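Local coordinates for FdtA domain-containing protein (Helicobacter canadensis MIT 98-5491, PDB 7N67) that probably acts as a 3,4-ketoisomerase on a dTDP-linked keto sugar, a step in the biosynthesis of an unusual formylated sugar, at residues B[78-83]-B[109-114]; B[82-87]-B[125-130]. All blocks are in the same frame, centred on the assembly; numbering follows the deposited sequence.

Both interactions start from strand 78-84, a central strand of the larger antiparallel sheet: interaction 1 joins one edge of it to strand 107-111 and interaction 2 the other edge to strand 127-132. Their centres lie about 13 Å apart, and they share M82 and M83. Between them the sheet continues through a probable hydrogen bond of 2.7 Å from L129 N to I81 O, with Q78 CD packed 3.5 Å from V130 CG1. The dTDP pocket lies on the same side of the sheet as Q78 and L128, whose side chains each come within about 6 Å of bound thymidine-5'-diphosphate. Both interactions also touch a second subunit.

Interaction 1 (B[78-83]-B[109-114]); sequences QVLIMM and LFIGKN
Q78, V79 and L80 pair with I111, F110 and L109 as antiparallel neighbours in the larger sheet of a cupin-type beta-sandwich. Two hydrogen-bonded pairs satisfy the facing N-H and C=O groups of Q78, L80, L109 and I111. At the Q78-I111 pair, I111 N gives a nearly straight bond to Q78 O (2.9 Å, 175° at the hydrogen), while Q78 N reaches I111 O at 3.1 Å. At the other, L80 N donates to L109 O at 2.8 Å, and the return bond from L109 N to L80 O has the same length but is more bent, at 145°. V79 and F110 form the non-hydrogen-bonded pair between them and turn their own amides outward, V79 bonding with L131 of strand 127-132 and F110 with K26 of strand 25-35. Two carbonyls take a CH contact as well: V79 CA lies 3.3 Å from L109 O, and F110 CA approaches Q78 O.

The Q78 side chain is buried beside the dTDP pocket, near R55 and H71, and its NE2 is hydrogen-bonded to the hydroxyl of Y57, a pocket residue. L80, L109 and I111 project on the same face of the sheet as Q78, into the sandwich interior against I89 and L91 of strand 87-92. V79 and F110 occupy the other face with L28. There V79 CG2, held anti to its carbonyl carbon, meets the edge of the F110 ring near its plane, 4.1 Å from CD2. Within the interior, I111 CD1 touches both branches of L80, 3.7 Å from CD1 and 3.8 Å from CD2.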
ATOM      1  N   GLN B  78     -15.877  19.019   5.131  1.00 28.44           N
ATOM      2  CA  GLN B  78     -15.230  17.691   4.944  1.00 26.81           C
ATOM      3  C   GLN B  78     -13.967  17.626   5.806  1.00 26.65           C
ATOM      4  O   GLN B  78     -13.410  18.697   6.115  1.00 24.70           O
ATOM      5  CB  GLN B  78     -14.887  17.448   3.476  1.00 27.10           C
ATOM      6  CG  GLN B  78     -16.097  17.224   2.576  1.00 27.66           C
ATOM      7  CD  GLN B  78     -15.652  16.799   1.197  1.00 27.06           C
ATOM      8  OE1 GLN B  78     -14.506  16.993   0.819  1.00 29.09           O
ATOM      9  NE2 GLN B  78     -16.539  16.195   0.430  1.00 27.24           N
ATOM     10  N   VAL B  79     -13.544  16.412   6.180  1.00 27.99           N
ATOM     11  CA  VAL B  79     -12.178  16.134   6.719  1.00 28.91           C
ATOM     12  C   VAL B  79     -11.513  15.058   5.849  1.00 28.14           C
ATOM     13  O   VAL B  79     -12.085  13.968   5.725  1.00 28.36           O
ATOM     14  CB  VAL B  79     -12.228  15.727   8.199  1.00 30.53           C
ATOM     15  CG1 VAL B  79     -10.924  15.090   8.658  1.00 33.71           C
ATOM     16  CG2 VAL B  79     -12.571  16.906   9.080  1.00 30.94           C
ATOM     17  N   LEU B  80     -10.336  15.371   5.301  1.00 27.18           N
ATOM     18  CA  LEU B  80      -9.571  14.507   4.358  1.00 27.12           C
ATOM     19  C   LEU B  80      -8.452  13.810   5.122  1.00 26.54           C
ATOM     20  O   LEU B  80      -7.793  14.471   5.931  1.00 26.59           O
ATOM     21  CB  LEU B  80      -8.981  15.371   3.239  1.00 27.60           C
ATOM     22  CG  LEU B  80      -9.871  15.577   2.022  1.00 27.61           C
ATOM     23  CD1 LEU B  80     -11.146  16.301   2.399  1.00 27.86           C
ATOM     24  CD2 LEU B  80      -9.112  16.320   0.938  1.00 29.40           C
ATOM     25  N   ILE B  81      -8.268  12.520   4.874  1.00 26.82           N
ATOM     26  CA  ILE B  81      -7.161  11.706   5.450  1.00 25.75           C
ATOM     27  C   ILE B  81      -6.595  10.810   4.346  1.00 24.67           C
ATOM     28  O   ILE B  81      -7.377  10.035   3.783  1.00 21.27           O
ATOM     29  CB  ILE B  81      -7.702  10.886   6.624  1.00 25.97           C
ATOM     30  CG1 ILE B  81      -8.426  11.800   7.617  1.00 24.27           C
ATOM     31  CG2 ILE B  81      -6.574  10.091   7.264  1.00 27.83           C
ATOM     32  CD1 ILE B  81      -9.204  11.079   8.671  1.00 23.20           C
ATOM     33  N   MET B  82      -5.312  10.963   4.008  1.00 25.33           N
ATOM     34  CA  MET B  82      -4.593   9.994   3.132  1.00 26.33           C
ATOM     35  C   MET B  82      -4.261   8.754   3.950  1.00 25.95           C
ATOM     36  O   MET B  82      -3.295   8.796   4.725  1.00 24.20           O
ATOM     37  CB  MET B  82      -3.286  10.559   2.570  1.00 26.83           C
ATOM     38  CG  MET B  82      -3.514  11.647   1.556  1.00 28.14           C
ATOM     39  SD  MET B  82      -4.591  11.116   0.202  1.00 28.70           S
ATOM     40  CE  MET B  82      -3.518   9.927  -0.598  1.00 30.04           C
ATOM     41  N   MET B  83      -5.003   7.678   3.741  1.00 28.47           N
ATOM     42  CA  MET B  83      -4.758   6.413   4.473  1.00 34.66           C
ATOM     43  C   MET B  83      -3.559   5.674   3.869  1.00 31.25           C
ATOM     44  O   MET B  83      -2.935   4.907   4.597  1.00 33.83           O
ATOM     45  CB  MET B  83      -5.994   5.509   4.466  1.00 37.76           C
ATOM     46  CG  MET B  83      -6.254   4.936   5.828  1.00 45.64           C
ATOM     47  SD  MET B  83      -7.930   5.315   6.312  1.00 55.63           S
ATOM     48  CE  MET B  83      -8.623   3.669   6.204  1.00 65.75           C
ATOM     49  N   LEU B 109      -7.138  16.938   7.129  1.00 26.44           N
ATOM     50  CA  LEU B 109      -7.306  18.310   6.576  1.00 26.46           C
ATOM     51  C   LEU B 109      -8.795  18.633   6.593  1.00 26.16           C
ATOM     52  O   LEU B 109      -9.559  17.988   5.840  1.00 25.09           O
ATOM     53  CB  LEU B 109      -6.727  18.413   5.160  1.00 24.33           C
ATOM     54  CG  LEU B 109      -7.028  19.714   4.423  1.00 23.19           C
ATOM     55  CD1 LEU B 109      -6.364  20.882   5.126  1.00 23.78           C
ATOM     56  CD2 LEU B 109      -6.577  19.649   2.965  1.00 23.19           C
ATOM     57  N   PHE B 110      -9.181  19.546   7.477  1.00 26.55           N
ATOM     58  CA  PHE B 110     -10.554  20.072   7.524  1.00 29.00           C
ATOM     59  C   PHE B 110     -10.619  21.091   6.403  1.00 28.46           C
ATOM     60  O   PHE B 110      -9.660  21.863   6.310  1.00 26.69           O
ATOM     61  CB  PHE B 110     -10.883  20.704   8.876  1.00 31.76           C
ATOM     62  CG  PHE B 110     -12.156  21.510   8.881  1.00 32.35           C
ATOM     63  CD1 PHE B 110     -12.121  22.887   8.746  1.00 33.33           C
ATOM     64  CD2 PHE B 110     -13.386  20.886   8.998  1.00 32.99           C
ATOM     65  CE1 PHE B 110     -13.298  23.622   8.760  1.00 35.53           C
ATOM     66  CE2 PHE B 110     -14.557  21.624   9.014  1.00 34.00           C
ATOM     67  CZ  PHE B 110     -14.514  22.990   8.894  1.00 32.92           C
ATOM     68  N   ILE B 111     -11.672  21.010   5.592  1.00 28.12           N
ATOM     69  CA  ILE B 111     -12.001  21.946   4.488  1.00 30.06           C
ATOM     70  C   ILE B 111     -13.413  22.477   4.744  1.00 32.42           C
ATOM     71  O   ILE B 111     -14.371  21.698   4.612  1.00 33.82           O
ATOM     72  CB  ILE B 111     -11.887  21.230   3.133  1.00 30.51           C
ATOM     73  CG1 ILE B 111     -10.466  20.707   2.907  1.00 29.06           C
ATOM     74  CG2 ILE B 111     -12.363  22.142   2.008  1.00 31.11           C
ATOM     75  CD1 ILE B 111     -10.314  19.853   1.682  1.00 29.67           C
ATOM     76  N   GLY B 112     -13.524  23.761   5.077  1.00 34.40           N
ATOM     77  CA  GLY B 112     -14.806  24.419   5.385  1.00 35.11           C
ATOM     78  C   GLY B 112     -15.614  24.768   4.144  1.00 33.99           C
ATOM     79  O   GLY B 112     -15.476  24.103   3.095  1.00 29.69           O
ATOM     80  N   LYS B 113     -16.443  25.800   4.284  1.00 37.44           N
ATOM     81  CA  LYS B 113     -17.505  26.187   3.324  1.00 39.36           C
ATOM     82  C   LYS B 113     -16.919  27.061   2.218  1.00 38.81           C
ATOM     83  O   LYS B 113     -15.891  27.736   2.458  1.00 35.13           O
ATOM     84  CB  LYS B 113     -18.597  26.960   4.066  1.00 42.24           C
ATOM     85  CG  LYS B 113     -19.407  26.139   5.054  1.00 43.26           C
ATOM     86  CD  LYS B 113     -20.539  26.899   5.713  1.00 44.55           C
ATOM     87  CE  LYS B 113     -21.431  25.953   6.490  1.00 48.70           C
ATOM     88  NZ  LYS B 113     -22.400  26.672   7.347  1.00 49.78           N
ATOM     89  N   ASN B 114     -17.579  27.087   1.061  1.00 37.47           N
ATOM     90  CA  ASN B 114     -17.205  28.006  -0.036  1.00 40.39           C
ATOM     91  C   ASN B 114     -15.705  27.830  -0.306  1.00 41.37           C
ATOM     92  O   ASN B 114     -14.999  28.854  -0.386  1.00 43.47           O
ATOM     93  CB  ASN B 114     -17.547  29.462   0.318  1.00 40.17           C
ATOM     94  CG  ASN B 114     -18.995  29.659   0.716  1.00 38.67           C
ATOM     95  OD1 ASN B 114     -19.279  30.289   1.732  1.00 43.63           O
ATOM     96  ND2 ASN B 114     -19.915  29.120  -0.061  1.00 35.55           N
TER

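Interaction 2 (B[82-87]-B[125-130]); sequences MMDGSC and GAKLLV
D84 and K127 lie side by side and point the same way, so that a salt bridge closes over aliphatic carbon. K127 NZ meets D84 OD2 at 3.1 Å on the anti side of the carboxylate, 32° out of its plane, while D84 CB rests against the lysine CB and CG. The lysine chain runs extended as far as CE and bends only at its last torsion (chi4 49°), which also brings NZ within 2.8 Å of G125 O, nearly in line with that carbonyl.

In the backbone, K127 N donates to D84 O (3.0 Å, 163°). K127 O faces two amides, M83 N and D84 N, but both bonds are weak: the first is strongly bent and the second is long. The bent M82 side chain folds its end across the same carbonyl, putting CE 3.5 Å from K127 O and near A126 CB, with SD 3.6 Å from L128 CD1. M83, at the corner, lays its SD against L129 CD2.

Farther out, A126 O accepts a bond from T62 OG1, and I59 and I56 of strand 55-60 pack on L128 and L129. G85, at a positive phi, carries the chain past A126 CB, and S86 N is held by S123 OG. A second subunit completes the charge network: D84 OD1 bridges to K127 of that subunit, and K127 NZ reciprocally to its D84. The two M83 side chains also pack together there. In the conformer modelled here S86 OG lies against S86 of a third subunit, a contact that remains doubtful. With M83 and D84 both opposite K127, the pairing forms a classic beta bulge, here at the corner at M83, where the chain bends within strand 78-84, at a subunit interface.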
ATOM      1  N   MET B  82      -5.312  10.963   4.008  1.00 25.33           N
ATOM      2  CA  MET B  82      -4.593   9.994   3.132  1.00 26.33           C
ATOM      3  C   MET B  82      -4.261   8.754   3.950  1.00 25.95           C
ATOM      4  O   MET B  82      -3.295   8.796   4.725  1.00 24.20           O
ATOM      5  CB  MET B  82      -3.286  10.559   2.570  1.00 26.83           C
ATOM      6  CG  MET B  82      -3.514  11.647   1.556  1.00 28.14           C
ATOM      7  SD  MET B  82      -4.591  11.116   0.202  1.00 28.70           S
ATOM      8  CE  MET B  82      -3.518   9.927  -0.598  1.00 30.04           C
ATOM      9  N   MET B  83      -5.003   7.678   3.741  1.00 28.47           N
ATOM     10  CA  MET B  83      -4.758   6.413   4.473  1.00 34.66           C
ATOM     11  C   MET B  83      -3.559   5.674   3.869  1.00 31.25           C
ATOM     12  O   MET B  83      -2.935   4.907   4.597  1.00 33.83           O
ATOM     13  CB  MET B  83      -5.994   5.509   4.466  1.00 37.76           C
ATOM     14  CG  MET B  83      -6.254   4.936   5.828  1.00 45.64           C
ATOM     15  SD  MET B  83      -7.930   5.315   6.312  1.00 55.63           S
ATOM     16  CE  MET B  83      -8.623   3.669   6.204  1.00 65.75           C
ATOM     17  N   ASP B  84      -3.293   5.857   2.578  1.00 29.23           N
ATOM     18  CA  ASP B  84      -2.184   5.186   1.859  1.00 31.44           C
ATOM     19  C   ASP B  84      -1.571   6.172   0.864  1.00 30.64           C
ATOM     20  O   ASP B  84      -2.318   6.780   0.089  1.00 30.40           O
ATOM     21  CB  ASP B  84      -2.647   3.911   1.160  1.00 31.23           C
ATOM     22  CG  ASP B  84      -1.526   2.918   0.928  1.00 31.60           C
ATOM     23  OD1 ASP B  84      -0.758   2.740   1.843  1.00 31.20           O
ATOM     24  OD2 ASP B  84      -1.447   2.323  -0.168  1.00 37.81           O
ATOM     25  N   GLY B  85      -0.250   6.323   0.892  1.00 29.81           N
ATOM     26  CA  GLY B  85       0.463   7.126  -0.116  1.00 28.48           C
ATOM     27  C   GLY B  85       0.249   8.599   0.117  1.00 26.99           C
ATOM     28  O   GLY B  85      -0.065   9.001   1.263  1.00 27.72           O
ATOM     29  N   SER B  86       0.423   9.390  -0.931  1.00 25.36           N
ATOM     30  CA  SER B  86       0.451  10.862  -0.837  1.00 25.84           C
ATOM     31  C   SER B  86      -0.456  11.434  -1.904  1.00 28.68           C
ATOM     32  O   SER B  86      -0.625  10.803  -2.989  1.00 28.11           O
ATOM     33  CB  SER B  86       1.854  11.408  -1.016  1.00 26.30           C
ATOM     34  OG  SER B  86       2.338  11.184  -2.342  0.75 23.87           O
ATOM     35  N   CYS B  87      -0.937  12.637  -1.651  1.00 31.12           N
ATOM     36  CA  CYS B  87      -1.380  13.513  -2.746  1.00 33.31           C
ATOM     37  C   CYS B  87      -1.222  14.974  -2.336  1.00 32.68           C
ATOM     38  O   CYS B  87      -0.879  15.242  -1.174  1.00 33.37           O
ATOM     39  CB  CYS B  87      -2.786  13.140  -3.188  1.00 36.78           C
ATOM     40  SG  CYS B  87      -4.073  14.117  -2.395  1.00 38.12           S
ATOM     41  N   GLY B 125      -1.928   4.201  -6.757  1.00 27.48           N
ATOM     42  CA  GLY B 125      -2.770   3.381  -5.873  1.00 28.75           C
ATOM     43  C   GLY B 125      -3.016   4.035  -4.520  1.00 28.33           C
ATOM     44  O   GLY B 125      -3.543   3.329  -3.655  1.00 28.40           O
ATOM     45  N   ALA B 126      -2.681   5.324  -4.351  1.00 28.81           N
ATOM     46  CA  ALA B 126      -2.925   6.113  -3.121  1.00 28.27           C
ATOM     47  C   ALA B 126      -4.428   6.130  -2.814  1.00 31.39           C
ATOM     48  O   ALA B 126      -5.245   6.173  -3.762  1.00 31.13           O
ATOM     49  CB  ALA B 126      -2.406   7.517  -3.264  1.00 27.43           C
ATOM     50  N   LYS B 127      -4.762   6.127  -1.522  1.00 30.51           N
ATOM     51  CA  LYS B 127      -6.139   5.986  -1.006  1.00 28.96           C
ATOM     52  C   LYS B 127      -6.435   7.177  -0.105  1.00 27.24           C
ATOM     53  O   LYS B 127      -5.580   7.491   0.764  1.00 24.47           O
ATOM     54  CB  LYS B 127      -6.242   4.649  -0.277  1.00 29.41           C
ATOM     55  CG  LYS B 127      -5.682   3.504  -1.100  1.00 30.81           C
ATOM     56  CD  LYS B 127      -5.963   2.115  -0.545  1.00 31.91           C
ATOM     57  CE  LYS B 127      -5.343   1.018  -1.397  1.00 31.16           C
ATOM     58  NZ  LYS B 127      -3.916   1.315  -1.694  1.00 31.10           N
ATOM     59  N   LEU B 128      -7.571   7.831  -0.354  1.00 23.49           N
ATOM     60  CA  LEU B 128      -8.031   9.013   0.407  1.00 21.52           C
ATOM     61  C   LEU B 128      -9.342   8.654   1.092  1.00 22.27           C
ATOM     62  O   LEU B 128     -10.222   8.078   0.412  1.00 22.55           O
ATOM     63  CB  LEU B 128      -8.223  10.164  -0.571  1.00 22.53           C
ATOM     64  CG  LEU B 128      -8.890  11.419  -0.010  1.00 22.06           C
ATOM     65  CD1 LEU B 128      -8.005  12.077   1.037  1.00 22.71           C
ATOM     66  CD2 LEU B 128      -9.195  12.398  -1.131  1.00 23.12           C
ATOM     67  N   LEU B 129      -9.441   8.934   2.393  1.00 21.63           N
ATOM     68  CA  LEU B 129     -10.702   8.820   3.165  1.00 22.19           C
ATOM     69  C   LEU B 129     -11.257  10.225   3.362  1.00 21.55           C
ATOM     70  O   LEU B 129     -10.450  11.135   3.638  1.00 21.91           O
ATOM     71  CB  LEU B 129     -10.415   8.142   4.509  1.00 22.73           C
ATOM     72  CG  LEU B 129     -11.614   8.030   5.443  1.00 23.95           C
ATOM     73  CD1 LEU B 129     -12.701   7.141   4.848  1.00 23.69           C
ATOM     74  CD2 LEU B 129     -11.168   7.520   6.804  1.00 25.76           C
ATOM     75  N   VAL B 130     -12.571  10.397   3.206  1.00 22.84           N
ATOM     76  CA  VAL B 130     -13.252  11.712   3.412  1.00 23.92           C
ATOM     77  C   VAL B 130     -14.422  11.519   4.380  1.00 23.47           C
ATOM     78  O   VAL B 130     -15.338  10.722   4.083  1.00 22.66           O
ATOM     79  CB  VAL B 130     -13.721  12.338   2.083  1.00 25.33           C
ATOM     80  CG1 VAL B 130     -14.367  13.701   2.301  1.00 25.69           C
ATOM     81  CG2 VAL B 130     -12.579  12.466   1.086  1.00 27.49           C
TER